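Local atomic coordinates of uncharacterized protein (Thermus thermophilus HB8, PDB entry 6SCE), a protein that acts as a type III CRISPR defence DNA nuclease that is switched on by cyclic oligoadenylate, probably bound between its CARF domains. Residues A[111-116]-A[221-226]; A[258-263]-A[270-275]; A[584-589]-A[625-630]. All blocks are in the same frame, centred on the assembly; numbering follows the deposited sequence.

Contact 1 of 3, residues A[111-116]-A[221-226]. With nucleotides of chain B.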
loop_
_atom_site.group_PDB
_atom_site.type_symbol
_atom_site.label_atom_id
_atom_site.label_comp_id
_atom_site.label_asym_id
_atom_site.label_seq_id
_atom_site.Cartn_x
_atom_site.Cartn_y
_atom_site.Cartn_z
ATOM N N GLU A 111 9.184 -16.048 2.984
ATOM C CA GLU A 111 7.804 -15.634 3.069
ATOM C C GLU A 111 7.419 -15.464 4.535
ATOM O O GLU A 111 7.350 -16.442 5.280
ATOM C CB GLU A 111 6.988 -16.699 2.327
ATOM C CG GLU A 111 5.536 -16.816 2.697
ATOM C CD GLU A 111 4.813 -15.493 2.716
ATOM O OE1 GLU A 111 4.989 -14.695 1.716
ATOM O OE2 GLU A 111 4.072 -15.311 3.736
ATOM N N GLY A 112 7.199 -14.220 4.956
ATOM C CA GLY A 112 6.896 -13.918 6.347
ATOM C C GLY A 112 5.673 -13.072 6.553
ATOM O O GLY A 112 5.636 -12.211 7.456
ATOM N N HIS A 113 4.653 -13.320 5.753
ATOM C CA HIS A 113 3.525 -12.455 5.733
ATOM C C HIS A 113 2.337 -12.922 6.579
ATOM O O HIS A 113 1.308 -12.272 6.574
ATOM C CB HIS A 113 3.107 -12.222 4.293
ATOM C CG HIS A 113 4.111 -11.428 3.508
ATOM N ND1 HIS A 113 4.949 -11.997 2.584
ATOM C CD2 HIS A 113 4.381 -10.105 3.503
ATOM C CE1 HIS A 113 5.708 -11.054 2.044
ATOM N NE2 HIS A 113 5.382 -9.902 2.585
ATOM N N ARG A 114 2.471 -14.030 7.298
ATOM C CA ARG A 114 1.418 -14.430 8.243
ATOM C C ARG A 114 1.803 -14.069 9.689
ATOM O O ARG A 114 2.836 -14.506 10.206
ATOM C CB ARG A 114 1.139 -15.932 8.089
ATOM C CG ARG A 114 0.206 -16.529 9.156
ATOM C CD ARG A 114 -1.198 -15.959 9.199
ATOM N NE ARG A 114 -2.041 -16.140 8.007
ATOM C CZ ARG A 114 -2.648 -17.255 7.613
ATOM N NH1 ARG A 114 -2.506 -18.407 8.279
ATOM N NH2 ARG A 114 -3.416 -17.222 6.535
ATOM N N ALA A 115 0.991 -13.227 10.310
ATOM C CA ALA A 115 1.225 -12.756 11.660
ATOM C C ALA A 115 1.364 -13.903 12.637
ATOM O O ALA A 115 0.645 -14.903 12.526
ATOM C CB ALA A 115 0.083 -11.832 12.113
ATOM N N LEU A 116 2.322 -13.740 13.542
ATOM C CA LEU A 116 2.677 -14.669 14.596
ATOM C C LEU A 116 3.281 -15.989 14.153
ATOM O O LEU A 116 3.473 -16.884 14.976
ATOM C CB LEU A 116 1.477 -14.922 15.534
ATOM C CG LEU A 116 0.995 -13.734 16.349
ATOM C CD1 LEU A 116 -0.126 -14.191 17.273
ATOM C CD2 LEU A 116 2.106 -13.109 17.154
ATOM N N GLY A 221 9.245 -1.258 8.774
ATOM C CA GLY A 221 8.959 -1.520 7.370
ATOM C C GLY A 221 7.575 -2.014 7.035
ATOM O O GLY A 221 6.640 -2.019 7.845
ATOM N N GLN A 222 7.460 -2.454 5.798
ATOM C CA GLN A 222 6.187 -2.752 5.177
ATOM C C GLN A 222 5.383 -3.785 5.923
ATOM O O GLN A 222 4.154 -3.699 5.932
ATOM C CB GLN A 222 6.472 -3.199 3.751
ATOM C CG GLN A 222 5.306 -3.535 2.896
ATOM C CD GLN A 222 5.701 -3.811 1.436
ATOM O OE1 GLN A 222 6.882 -3.777 1.037
ATOM N NE2 GLN A 222 4.696 -4.012 0.634
ATOM N N LEU A 223 6.017 -4.770 6.531
ATOM C CA LEU A 223 5.180 -5.775 7.187
ATOM C C LEU A 223 5.162 -5.665 8.696
ATOM O O LEU A 223 4.651 -6.551 9.368
ATOM C CB LEU A 223 5.447 -7.191 6.674
ATOM C CG LEU A 223 6.817 -7.793 6.740
ATOM C CD1 LEU A 223 7.273 -7.814 8.178
ATOM C CD2 LEU A 223 6.778 -9.201 6.144
ATOM N N CYS A 224 5.704 -4.579 9.231
ATOM C CA CYS A 224 5.656 -4.340 10.660
ATOM C C CYS A 224 4.192 -4.078 11.055
ATOM O O CYS A 224 3.583 -3.116 10.614
ATOM C CB CYS A 224 6.508 -3.153 11.029
ATOM S SG CYS A 224 6.580 -2.834 12.826
ATOM N N LEU A 225 3.629 -4.950 11.874
ATOM C CA LEU A 225 2.231 -4.838 12.231
ATOM C C LEU A 225 2.049 -3.837 13.393
ATOM O O LEU A 225 2.665 -4.010 14.432
ATOM C CB LEU A 225 1.743 -6.221 12.666
ATOM C CG LEU A 225 0.245 -6.354 12.888
ATOM C CD1 LEU A 225 -0.540 -6.073 11.625
ATOM C CD2 LEU A 225 -0.024 -7.763 13.387
ATOM N N PRO A 226 1.207 -2.801 13.221
ATOM C CA PRO A 226 0.891 -1.932 14.353
ATOM C C PRO A 226 -0.186 -2.608 15.189
ATOM O O PRO A 226 -1.340 -2.745 14.740
ATOM C CB PRO A 226 0.348 -0.659 13.689
ATOM C CG PRO A 226 0.459 -0.880 12.195
ATOM C CD PRO A 226 0.501 -2.366 12.019
ATOM P P A B 2 11.242 -5.181 -0.737
ATOM O OP1 A B 2 11.300 -4.028 0.215
ATOM O OP2 A B 2 12.480 -5.916 -1.177
ATOM O "O5'" A B 2 10.248 -6.264 -0.093
ATOM C "C5'" A B 2 10.193 -7.583 -0.685
ATOM C "C4'" A B 2 9.245 -8.446 0.108
ATOM O "O4'" A B 2 9.812 -8.663 1.428
ATOM C "C3'" A B 2 7.848 -7.879 0.324
ATOM O "O3'" A B 2 6.851 -8.890 0.187
ATOM C "C2'" A B 2 7.887 -7.404 1.775
ATOM O "O2'" A B 2 6.620 -7.455 2.393
ATOM C "C1'" A B 2 8.824 -8.430 2.397
ATOM N N9 A B 2 9.439 -8.022 3.645
ATOM C C8 A B 2 9.596 -6.742 4.126
ATOM N N7 A B 2 10.134 -6.719 5.319
ATOM C C5 A B 2 10.324 -8.051 5.653
ATOM C C6 A B 2 10.844 -8.681 6.800
ATOM N N6 A B 2 11.212 -8.027 7.900
ATOM N N1 A B 2 10.929 -10.032 6.779
ATOM C C2 A B 2 10.458 -10.683 5.707
ATOM N N3 A B 2 9.937 -10.201 4.578
ATOM C C4 A B 2 9.892 -8.862 4.623
ATOM P P A B 1 5.688 -5.301 -5.483
ATOM O OP1 A B 1 5.790 -6.014 -6.797
ATOM O OP2 A B 1 4.877 -5.976 -4.397
ATOM O "O5'" A B 1 7.185 -5.043 -4.993
ATOM C "C5'" A B 1 7.497 -4.857 -3.615
ATOM C "C4'" A B 1 8.730 -3.990 -3.527
ATOM O "O4'" A B 1 8.382 -2.624 -3.879
ATOM C "C3'" A B 1 9.348 -3.949 -2.126
ATOM O "O3'" A B 1 10.464 -4.847 -2.108
ATOM C "C2'" A B 1 9.726 -2.470 -1.962
ATOM O "O2'" A B 1 11.019 -2.209 -2.464
ATOM C "C1'" A B 1 8.666 -1.764 -2.798
ATOM N N9 A B 1 7.412 -1.488 -2.094
ATOM C C8 A B 1 6.152 -1.731 -2.564
ATOM N N7 A B 1 5.227 -1.366 -1.714
ATOM C C5 A B 1 5.918 -0.836 -0.638
ATOM C C6 A B 1 5.491 -0.280 0.584
ATOM N N6 A B 1 4.211 -0.179 0.931
ATOM N N1 A B 1 6.445 0.160 1.440
ATOM C C2 A B 1 7.730 0.034 1.076
ATOM N N3 A B 1 8.244 -0.486 -0.039
ATOM C C4 A B 1 7.273 -0.909 -0.864
ATOM P P A B 3 6.515 -9.471 -1.266
ATOM O OP1 A B 3 6.741 -10.970 -1.358
ATOM O OP2 A B 3 7.237 -8.695 -2.334
ATOM O "O5'" A B 3 4.958 -9.180 -1.317
ATOM C "C5'" A B 3 4.379 -7.915 -0.967
ATOM C "C4'" A B 3 2.901 -8.010 -1.267
ATOM O "O4'" A B 3 2.288 -9.010 -0.398
ATOM C "C3'" A B 3 2.103 -6.727 -1.073
ATOM O "O3'" A B 3 1.334 -6.544 -2.245
ATOM C "C2'" A B 3 1.233 -7.041 0.155
ATOM O "O2'" A B 3 0.014 -6.332 0.191
ATOM C "C1'" A B 3 1.020 -8.539 -0.020
ATOM N N9 A B 3 0.649 -9.224 1.196
ATOM C C8 A B 3 1.277 -9.123 2.415
ATOM N N7 A B 3 0.728 -9.902 3.326
ATOM C C5 A B 3 -0.281 -10.569 2.652
ATOM C C6 A B 3 -1.209 -11.542 3.071
ATOM N N6 A B 3 -1.224 -12.042 4.303
ATOM N N1 A B 3 -2.066 -12.016 2.137
ATOM C C2 A B 3 -2.007 -11.529 0.891
ATOM N N3 A B 3 -1.181 -10.606 0.381
ATOM C C4 A B 3 -0.335 -10.165 1.332
#

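Contact 2 of 3, residues A[258-263]-A[270-275]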
loop_
_atom_site.group_PDB
_atom_site.type_symbol
_atom_site.label_atom_id
_atom_site.label_comp_id
_atom_site.label_asym_id
_atom_site.label_seq_id
_atom_site.Cartn_x
_atom_site.Cartn_y
_atom_site.Cartn_z
ATOM N N GLY A 258 -4.838 0.823 8.850
ATOM C CA GLY A 258 -4.079 -0.419 8.873
ATOM C C GLY A 258 -3.568 -0.875 10.247
ATOM O O GLY A 258 -2.561 -1.565 10.356
ATOM N N VAL A 259 -4.296 -0.537 11.305
ATOM C CA VAL A 259 -3.943 -0.974 12.653
ATOM C C VAL A 259 -4.642 -2.268 13.000
ATOM O O VAL A 259 -5.822 -2.467 12.657
ATOM C CB VAL A 259 -4.340 0.132 13.650
ATOM C CG1 VAL A 259 -4.396 -0.387 15.077
ATOM C CG2 VAL A 259 -3.364 1.278 13.495
ATOM N N PHE A 260 -3.936 -3.145 13.694
ATOM C CA PHE A 260 -4.507 -4.377 14.203
ATOM C C PHE A 260 -4.976 -4.074 15.632
ATOM O O PHE A 260 -4.198 -4.112 16.581
ATOM C CB PHE A 260 -3.465 -5.482 14.156
ATOM C CG PHE A 260 -3.939 -6.836 14.605
ATOM C CD1 PHE A 260 -5.185 -7.324 14.251
ATOM C CD2 PHE A 260 -3.110 -7.628 15.358
ATOM C CE1 PHE A 260 -5.579 -8.584 14.645
ATOM C CE2 PHE A 260 -3.487 -8.889 15.750
ATOM C CZ PHE A 260 -4.731 -9.367 15.391
ATOM N N LEU A 261 -6.251 -3.729 15.743
ATOM C CA LEU A 261 -6.886 -3.397 17.028
ATOM C C LEU A 261 -7.271 -4.657 17.781
ATOM O O LEU A 261 -8.017 -5.472 17.264
ATOM C CB LEU A 261 -8.120 -2.564 16.767
ATOM C CG LEU A 261 -8.665 -1.805 17.983
ATOM C CD1 LEU A 261 -7.775 -0.619 18.290
ATOM C CD2 LEU A 261 -10.085 -1.343 17.719
ATOM N N VAL A 262 -6.759 -4.821 18.987
ATOM C CA VAL A 262 -6.913 -6.058 19.724
ATOM C C VAL A 262 -7.472 -5.859 21.120
ATOM O O VAL A 262 -7.290 -4.811 21.769
ATOM C CB VAL A 262 -5.604 -6.892 19.821
ATOM C CG1 VAL A 262 -5.127 -7.335 18.442
ATOM C CG2 VAL A 262 -4.507 -6.139 20.551
ATOM N N ASP A 263 -8.127 -6.912 21.581
ATOM C CA ASP A 263 -8.703 -6.953 22.928
ATOM C C ASP A 263 -7.547 -7.157 23.901
ATOM O O ASP A 263 -6.861 -8.169 23.830
ATOM C CB ASP A 263 -9.752 -8.082 22.966
ATOM C CG ASP A 263 -10.422 -8.262 24.332
ATOM O OD1 ASP A 263 -9.994 -7.650 25.339
ATOM O OD2 ASP A 263 -11.387 -9.059 24.355
ATOM N N GLU A 270 -4.906 -15.609 19.822
ATOM C CA GLU A 270 -6.354 -15.765 19.668
ATOM C C GLU A 270 -6.928 -14.701 18.773
ATOM O O GLU A 270 -7.832 -14.961 17.978
ATOM C CB GLU A 270 -7.066 -15.692 21.031
ATOM C CG GLU A 270 -6.859 -16.903 21.918
ATOM C CD GLU A 270 -7.621 -16.806 23.248
ATOM O OE1 GLU A 270 -7.289 -17.605 24.151
ATOM O OE2 GLU A 270 -8.515 -15.924 23.397
ATOM N N GLU A 271 -6.409 -13.485 18.897
ATOM C CA GLU A 271 -6.876 -12.387 18.051
ATOM C C GLU A 271 -6.525 -12.652 16.572
ATOM O O GLU A 271 -7.300 -12.320 15.669
ATOM C CB GLU A 271 -6.254 -11.060 18.517
ATOM C CG GLU A 271 -6.660 -10.634 19.914
ATOM C CD GLU A 271 -8.134 -10.310 20.004
ATOM O OE1 GLU A 271 -8.509 -9.169 19.739
ATOM O OE2 GLU A 271 -8.926 -11.216 20.353
ATOM N N VAL A 272 -5.356 -13.234 16.330
ATOM C CA VAL A 272 -4.938 -13.532 14.956
ATOM C C VAL A 272 -5.802 -14.662 14.402
ATOM O O VAL A 272 -6.333 -14.555 13.308
ATOM C CB VAL A 272 -3.462 -13.914 14.895
ATOM C CG1 VAL A 272 -3.119 -14.504 13.528
ATOM C CG2 VAL A 272 -2.616 -12.687 15.207
ATOM N N ALA A 273 -5.956 -15.723 15.188
ATOM C CA ALA A 273 -6.838 -16.832 14.829
ATOM C C ALA A 273 -8.250 -16.390 14.466
ATOM O O ALA A 273 -8.820 -16.917 13.504
ATOM C CB ALA A 273 -6.878 -17.868 15.938
ATOM N N SER A 274 -8.820 -15.429 15.199
ATOM C CA SER A 274 -10.174 -14.932 14.874
ATOM C C SER A 274 -10.224 -14.258 13.519
ATOM O O SER A 274 -11.198 -14.383 12.786
ATOM C CB SER A 274 -10.685 -13.943 15.920
ATOM O OG SER A 274 -10.886 -14.588 17.158
ATOM N N LEU A 275 -9.175 -13.518 13.203
ATOM C CA LEU A 275 -9.061 -12.863 11.914
ATOM C C LEU A 275 -9.063 -13.860 10.739
ATOM O O LEU A 275 -9.619 -13.571 9.688
ATOM C CB LEU A 275 -7.784 -12.021 11.906
ATOM C CG LEU A 275 -7.487 -11.107 10.722
ATOM C CD1 LEU A 275 -8.596 -10.080 10.525
ATOM C CD2 LEU A 275 -6.141 -10.427 10.956
#

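Contact 3 of 3, residues A[584-589]-A[625-630]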
loop_
_atom_site.group_PDB
_atom_site.type_symbol
_atom_site.label_atom_id
_atom_site.label_comp_id
_atom_site.label_asym_id
_atom_site.label_seq_id
_atom_site.Cartn_x
_atom_site.Cartn_y
_atom_site.Cartn_z
ATOM N N ARG A 584 -1.324 10.672 -3.773
ATOM C CA ARG A 584 -0.800 11.921 -3.240
ATOM C C ARG A 584 -1.931 12.778 -2.704
ATOM O O ARG A 584 -3.098 12.534 -2.990
ATOM C CB ARG A 584 -0.063 12.714 -4.327
ATOM C CG ARG A 584 1.082 11.981 -5.006
ATOM C CD ARG A 584 2.269 11.766 -4.090
ATOM N NE ARG A 584 3.299 10.988 -4.786
ATOM C CZ ARG A 584 4.207 11.492 -5.626
ATOM N NH1 ARG A 584 4.271 12.807 -5.876
ATOM N NH2 ARG A 584 5.074 10.670 -6.223
ATOM N N GLY A 585 -1.561 13.788 -1.929
ATOM C CA GLY A 585 -2.540 14.732 -1.404
ATOM C C GLY A 585 -2.180 16.113 -1.937
ATOM O O GLY A 585 -1.027 16.514 -1.869
ATOM N N LEU A 586 -3.159 16.809 -2.494
ATOM C CA LEU A 586 -2.947 18.172 -2.969
ATOM C C LEU A 586 -3.480 19.117 -1.893
ATOM O O LEU A 586 -4.650 19.061 -1.541
ATOM C CB LEU A 586 -3.659 18.391 -4.288
ATOM C CG LEU A 586 -3.414 19.757 -4.941
ATOM C CD1 LEU A 586 -1.963 19.892 -5.350
ATOM C CD2 LEU A 586 -4.353 19.924 -6.129
HETATM N N MSE A 587 -2.601 19.958 -1.368
HETATM C CA MSE A 587 -2.940 20.837 -0.255
HETATM C C MSE A 587 -2.935 22.233 -0.821
HETATM O O MSE A 587 -1.888 22.716 -1.249
HETATM C CB MSE A 587 -1.894 20.696 0.852
HETATM C CG MSE A 587 -1.496 19.251 1.139
HETATM SE SE MSE A 587 -2.962 18.390 2.121
HETATM C CE MSE A 587 -2.637 19.161 3.895
ATOM N N VAL A 588 -4.102 22.874 -0.867
ATOM C CA VAL A 588 -4.243 24.203 -1.501
ATOM C C VAL A 588 -4.748 25.238 -0.499
ATOM O O VAL A 588 -5.818 25.064 0.125
ATOM C CB VAL A 588 -5.235 24.199 -2.692
ATOM C CG1 VAL A 588 -5.257 25.572 -3.394
ATOM C CG2 VAL A 588 -4.879 23.108 -3.688
ATOM N N ALA A 589 -3.983 26.315 -0.357
ATOM C CA ALA A 589 -4.371 27.448 0.486
ATOM C C ALA A 589 -4.755 28.652 -0.371
ATOM O O ALA A 589 -4.127 28.926 -1.386
ATOM C CB ALA A 589 -3.233 27.829 1.419
ATOM N N LYS A 625 3.772 22.143 -13.196
ATOM C CA LYS A 625 5.036 22.150 -12.465
ATOM C C LYS A 625 4.927 21.395 -11.138
ATOM O O LYS A 625 5.821 20.618 -10.791
ATOM C CB LYS A 625 5.453 23.602 -12.213
ATOM C CG LYS A 625 6.915 23.849 -11.909
ATOM C CD LYS A 625 7.175 25.354 -11.903
ATOM C CE LYS A 625 8.641 25.684 -11.691
ATOM N NZ LYS A 625 9.083 25.380 -10.302
ATOM N N ALA A 626 3.834 21.623 -10.406
ATOM C CA ALA A 626 3.617 21.002 -9.092
ATOM C C ALA A 626 3.342 19.497 -9.179
ATOM O O ALA A 626 3.938 18.720 -8.435
ATOM C CB ALA A 626 2.481 21.691 -8.351
ATOM N N LEU A 627 2.452 19.095 -10.086
ATOM C CA LEU A 627 2.094 17.682 -10.242
ATOM C C LEU A 627 3.211 16.813 -10.870
ATOM O O LEU A 627 3.106 15.589 -10.847
ATOM C CB LEU A 627 0.802 17.522 -11.065
ATOM C CG LEU A 627 -0.447 18.312 -10.644
ATOM C CD1 LEU A 627 -1.655 17.906 -11.471
ATOM C CD2 LEU A 627 -0.752 18.164 -9.162
ATOM N N SER A 628 4.256 17.429 -11.436
ATOM C CA SER A 628 5.360 16.665 -12.048
ATOM C C SER A 628 6.746 16.918 -11.433
ATOM O O SER A 628 7.748 16.453 -11.982
ATOM C CB SER A 628 5.416 16.912 -13.562
ATOM O OG SER A 628 5.834 18.234 -13.863
ATOM N N ARG A 629 6.812 17.635 -10.307
ATOM C CA ARG A 629 8.078 17.790 -9.573
ATOM C C ARG A 629 8.563 16.418 -9.107
ATOM O O ARG A 629 9.738 16.077 -9.286
ATOM C CB ARG A 629 7.921 18.729 -8.373
ATOM N N ASN A 630 7.646 15.651 -8.505
ATOM C CA ASN A 630 7.831 14.211 -8.219
ATOM C C ASN A 630 6.649 13.470 -8.850
ATOM O O ASN A 630 5.621 13.282 -8.191
ATOM C CB ASN A 630 7.870 13.933 -6.706
ATOM C CG ASN A 630 9.057 14.590 -6.012
ATOM O OD1 ASN A 630 10.158 14.661 -6.563
ATOM N ND2 ASN A 630 8.836 15.066 -4.784
#

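Contact 1 of 3, residues A[111-116]-A[221-226]
H113 NE2 lies 2.7 Å from O2' of A2 of chain B in a nearly straight hydrogen bond, in which either atom could be the donor. The other ring nitrogen is fixed from behind: ND1 donates to E111 OE1 at 2.8 Å, almost in the imidazole plane and on the syn side of the carboxylate, while H113 N donates to E111 OE2 from above the carboxylate plane. One glutamate thus sets both the loop and the rotation of the imidazole. O4' of A3 of chain B sits over one face of this ring, and the adenine N6 of the same nucleotide gives H113 O a long, weak bond.

L223 comes from the turn after helix 206-220 and meets the loop with CD2, and the base of A2 of chain B with CG and both methyls. Its CD2 is 3.5 Å from G112 O and 3.7 Å from H113 CD2, approaching the imidazole obliquely. CG is wedged between the backbone N and the carbonyl carbon (chi1 57°), which lays the isobutyl group over the face of that base, CD2 being 3.5 Å from C4 of A2 of chain B. Next to it, Q222 runs out extended and sets its amide over the base of A1 of chain B, with OE1 3.5 Å from its C4. Farther along, A115 CB and L225 CD2 touch loosely at 4.3 Å.

The loop follows strand 105-111 of a Rossmann-like sheet, as in CARF domains; T383, beyond strand 375-378 of the second such sheet, packs on both E111 and H113. A bond to a 2'-hydroxyl, with bases covered by a leucine side chain and an amide, is consistent with a pocket that recognises ribose and packs against adenine faces, as expected for a cyclic oligoadenylate site.

Contact 2 of 3, residues A[258-263]-A[270-275]
F260 projects from an edge strand, 260-262, of a mixed six-stranded sheet onto helix 268-276, a strand-turn-helix unit in which the short segments run at 120° to each other. The phenyl ring takes three neighbours from the helix, all obliquely: CZ meets E271 CB at 3.9 Å, CE2 meets V272 CG2 at 3.9 Å, and CE1 reaches the more exposed L275 CD2 at 4.2 Å. With CG anti to the backbone N (chi1 -178°), the ring is carried out to the helix, and V262 CG1 from two residues along covers one of its faces near the rim. The F260 and V272 side chains cross at about a right angle, whereas the E271 carboxylate is turned only 31° from the ring plane.

E271 has a second task. Its chain bends at chi2, passes V262 with CG 3.9 Å from both CB and CG1 of that valine, and brings the carboxylate to the end of the strand. OE2 of this group is salt-bridged to R266 in the intervening turn, and D263 OD1 is held by G265 N and K232, so cations probably offset the two nearby acids. The other carboxylate oxygen closes the contact: D263 N donates to E271 OE1 at 2.9 Å, straight but from above the carboxylate plane.

Contact 3 of 3, residues A[584-589]-A[625-630]
The parallel half of the C-terminal sheet, whose strand 551-558 carries the Glu-Cys-Lys sequence expected of a PD-(D/E)XK nuclease, includes strand 584-592, and here that strand meets the last helix and the turn after it. R584 makes the polar link. Its NH1 donates to N630 O at 2.7 Å, lying in the carbonyl plane with a C=O...donor angle of 153°; the oxygen is tilted slightly from the guanidinium plane at the group's edge. NH2 adds a weak bond to N630 O at 3.3 Å, so one carbonyl oxygen is gripped by two nitrogens of the same arginine. The bend at chi2 (-69°) turns the long chain off the strand before it straightens toward that oxygen.

With an alanine in place of R584, the N630 carbonyl would probably be left without these two donors and the chain after the helix less firmly tied to the strand.

Two residues along, L586 CD1 and L627 CD2 meet at 4.4 Å, a light apolar touch.

W553 of strand 551-558 packs against R584, L586 and L627 alike, joining both parts of the contact. On the other side of strand 584-592 in the sheet, strand 603-607 packs on helix 623-627, V604 and M606 touching A626.

Overall arrangement
Along the chain the three contacts follow in series. Contacts 1 and 2 are neighbours, their centres 13 Å apart, and share the six-stranded mixed sheet: strands 225-229 and 260-262 lie side by side, P226 O is 2.8 Å from F260 N in a probable hydrogen bond, and L116 packs on V272. The surroundings of the nucleotide site therefore run directly into the strand-helix packing of contact 2. Contact 3 belongs to the separate C-terminal sheet across the chain's centre, about 32 Å from contact 1 and 36 Å from contact 2 between centres. Any signal from bound activator to the presumed nuclease domain would probably have to be passed through the structure between them.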